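Surface presentation of antigens protein SpaK (Salmonella typhimurium, PDB 2FM8) acts as a class 1B type III secretion chaperone that stores effectors such as SipA and SopE in the bacterial cytoplasm, keeping them competent for secretion. Local coordinates at residues D50-W55 with E113-A118. Residues are numbered along the deposited sequence; the frame is centred on the assembly and turned at random.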
loop_
_atom_site.group_PDB
_atom_site.type_symbol
_atom_site.label_atom_id
_atom_site.label_comp_id
_atom_site.label_asym_id
_atom_site.label_seq_id
_atom_site.Cartn_x
_atom_site.Cartn_y
_atom_site.Cartn_z
ATOM N N ASP A 50 -16.116 -22.510 -9.584
ATOM C CA ASP A 50 -17.243 -22.483 -8.645
ATOM C C ASP A 50 -17.333 -21.242 -7.720
ATOM O O ASP A 50 -18.092 -21.256 -6.756
ATOM C CB ASP A 50 -17.255 -23.770 -7.810
ATOM C CG ASP A 50 -17.407 -25.022 -8.671
ATOM O OD1 ASP A 50 -18.215 -24.980 -9.631
ATOM O OD2 ASP A 50 -16.717 -26.032 -8.387
ATOM N N ASP A 51 -16.571 -20.186 -8.016
ATOM C CA ASP A 51 -16.728 -18.894 -7.360
ATOM C C ASP A 51 -17.333 -17.940 -8.387
ATOM O O ASP A 51 -16.862 -17.873 -9.511
ATOM C CB ASP A 51 -15.381 -18.319 -6.933
ATOM C CG ASP A 51 -14.676 -19.146 -5.863
ATOM O OD1 ASP A 51 -15.327 -19.564 -4.898
ATOM O OD2 ASP A 51 -13.450 -19.335 -5.976
ATOM N N VAL A 52 -18.363 -17.206 -7.994
ATOM C CA VAL A 52 -18.873 -16.126 -8.820
ATOM C C VAL A 52 -18.260 -14.779 -8.410
ATOM O O VAL A 52 -18.374 -14.356 -7.265
ATOM C CB VAL A 52 -20.387 -16.058 -8.782
ATOM C CG1 VAL A 52 -20.879 -14.884 -9.611
ATOM C CG2 VAL A 52 -20.963 -17.365 -9.338
ATOM N N TRP A 53 -17.607 -14.129 -9.365
ATOM C CA TRP A 53 -17.019 -12.827 -9.163
ATOM C C TRP A 53 -17.717 -11.718 -9.966
ATOM O O TRP A 53 -18.027 -11.878 -11.151
ATOM C CB TRP A 53 -15.558 -12.859 -9.602
ATOM C CG TRP A 53 -14.631 -13.646 -8.739
ATOM C CD1 TRP A 53 -14.327 -14.951 -8.874
ATOM C CD2 TRP A 53 -13.841 -13.157 -7.642
ATOM N NE1 TRP A 53 -13.423 -15.326 -7.940
ATOM C CE2 TRP A 53 -13.096 -14.242 -7.165
ATOM C CE3 TRP A 53 -13.690 -11.910 -7.026
ATOM C CZ2 TRP A 53 -12.209 -14.131 -6.084
ATOM C CZ3 TRP A 53 -12.812 -11.795 -5.941
ATOM C CH2 TRP A 53 -12.083 -12.891 -5.488
ATOM N N ILE A 54 -17.922 -10.578 -9.314
ATOM C CA ILE A 54 -18.337 -9.347 -10.000
ATOM C C ILE A 54 -17.176 -8.384 -9.835
ATOM O O ILE A 54 -16.656 -8.233 -8.717
ATOM C CB ILE A 54 -19.614 -8.747 -9.365
ATOM C CG1 ILE A 54 -20.781 -9.729 -9.431
ATOM C CG2 ILE A 54 -20.032 -7.420 -10.043
ATOM C CD1 ILE A 54 -21.929 -9.323 -8.470
ATOM N N TRP A 55 -16.738 -7.752 -10.914
ATOM C CA TRP A 55 -15.641 -6.802 -10.781
ATOM C C TRP A 55 -15.675 -5.715 -11.838
ATOM O O TRP A 55 -16.436 -5.788 -12.791
ATOM C CB TRP A 55 -14.298 -7.516 -10.775
ATOM C CG TRP A 55 -13.725 -7.859 -12.110
ATOM C CD1 TRP A 55 -12.802 -7.121 -12.845
ATOM C CD2 TRP A 55 -13.989 -9.024 -12.867
ATOM N NE1 TRP A 55 -12.489 -7.775 -14.002
ATOM C CE2 TRP A 55 -13.210 -8.941 -14.053
ATOM C CE3 TRP A 55 -14.797 -10.132 -12.665
ATOM C CZ2 TRP A 55 -13.223 -9.922 -15.017
ATOM C CZ3 TRP A 55 -14.817 -11.102 -13.622
ATOM C CH2 TRP A 55 -14.033 -11.005 -14.787
ATOM N N GLU A 113 -33.776 -12.360 -7.939
ATOM C CA GLU A 113 -34.011 -11.241 -7.027
ATOM C C GLU A 113 -32.803 -11.029 -6.121
ATOM O O GLU A 113 -32.375 -9.888 -5.911
ATOM C CB GLU A 113 -35.274 -11.433 -6.190
ATOM C CG GLU A 113 -36.550 -11.254 -6.999
ATOM C CD GLU A 113 -37.821 -11.563 -6.206
ATOM O OE1 GLU A 113 -38.919 -11.373 -6.795
ATOM O OE2 GLU A 113 -37.736 -11.994 -5.012
ATOM N N LYS A 114 -32.277 -12.130 -5.589
ATOM C CA LYS A 114 -31.087 -12.114 -4.759
ATOM C C LYS A 114 -29.841 -11.646 -5.566
ATOM O O LYS A 114 -29.067 -10.804 -5.086
ATOM C CB LYS A 114 -30.850 -13.485 -4.104
ATOM C CG LYS A 114 -31.630 -13.742 -2.758
ATOM C CD LYS A 114 -30.994 -13.022 -1.565
ATOM C CE LYS A 114 -31.762 -13.214 -0.203
ATOM N NZ LYS A 114 -30.963 -12.724 1.023
ATOM N N PHE A 115 -29.661 -12.161 -6.784
ATOM C CA PHE A 115 -28.511 -11.743 -7.561
ATOM C C PHE A 115 -28.621 -10.272 -7.988
ATOM O O PHE A 115 -27.616 -9.588 -8.074
ATOM C CB PHE A 115 -28.248 -12.663 -8.755
ATOM C CG PHE A 115 -26.874 -12.492 -9.347
ATOM C CD1 PHE A 115 -25.740 -12.664 -8.565
ATOM C CD2 PHE A 115 -26.716 -12.109 -10.686
ATOM C CE1 PHE A 115 -24.471 -12.493 -9.092
ATOM C CE2 PHE A 115 -25.454 -11.938 -11.236
ATOM C CZ PHE A 115 -24.324 -12.113 -10.439
ATOM N N SER A 116 -29.845 -9.813 -8.249
ATOM C CA SER A 116 -30.127 -8.413 -8.546
ATOM C C SER A 116 -29.698 -7.509 -7.408
ATOM O O SER A 116 -29.163 -6.457 -7.648
ATOM C CB SER A 116 -31.615 -8.203 -8.854
ATOM O OG SER A 116 -31.875 -6.911 -9.391
ATOM N N THR A 117 -29.917 -7.939 -6.171
ATOM C CA THR A 117 -29.451 -7.187 -5.006
ATOM C C THR A 117 -27.933 -7.018 -5.034
ATOM O O THR A 117 -27.413 -5.922 -4.771
ATOM C CB THR A 117 -29.894 -7.872 -3.698
ATOM O OG1 THR A 117 -31.333 -7.793 -3.597
ATOM C CG2 THR A 117 -29.242 -7.237 -2.466
ATOM N N ALA A 118 -27.229 -8.103 -5.356
ATOM C CA ALA A 118 -25.785 -8.053 -5.478
ATOM C C ALA A 118 -25.337 -7.140 -6.625
ATOM O O ALA A 118 -24.403 -6.373 -6.454
ATOM C CB ALA A 118 -25.210 -9.468 -5.686
#
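Ile-54 and Phe-115 meet in the core of the alpha/beta fold of this type III secretion chaperone, where the long C-terminal helix 112-132 packs on one face of an antiparallel sheet. Their union illustrates how a strand and a helix fit together by shape alone: no hydrogen bond links residues 50-55 to 113-118, the axes of strand 51-55 and helix 113-118 come within 11.6 Å at their closest, and apolar side chains fill the interval. Strand 51-57 is the middle strand of five, and it sends Val-52 and Ile-54 toward the helix. These two make a pair of bumps with a shallow dip between them. From the helix comes the complementary relief, a large projecting ring at Phe-115 and, one turn on, the low methyl of Ala-118. The ring reaches across to the sheet because a chi1 of -164° swings CG away from the backbone N, and its CE1 corner settles between the methyls of the two bumps, 4.3 Å from Val-52 CG1. Ile-54 enters from the opposite direction. Its CG1 branch is extended (chi2 164°) and carries CD1 into the notch between the ring and the Ala-118 methyl. Both aliphatic methyls approach the ring obliquely. Leu-9 and Val-10 of helix 6-17 also pack on Phe-115, which is thereby shared between the sheet and that helix, while the loop residues Leu-109 and Phe-83 touch Phe-115 and Ala-118 respectively. Trp-53, on the other face of the strand, points away and packs against an apolar side chain of another protein's chain and Gly-86 of the second subunit. The buried fit closes at one methyl: Ile-54 CD1 sits 4.1 Å from Phe-115 CE1 and 4.3 Å from Ala-118 CB.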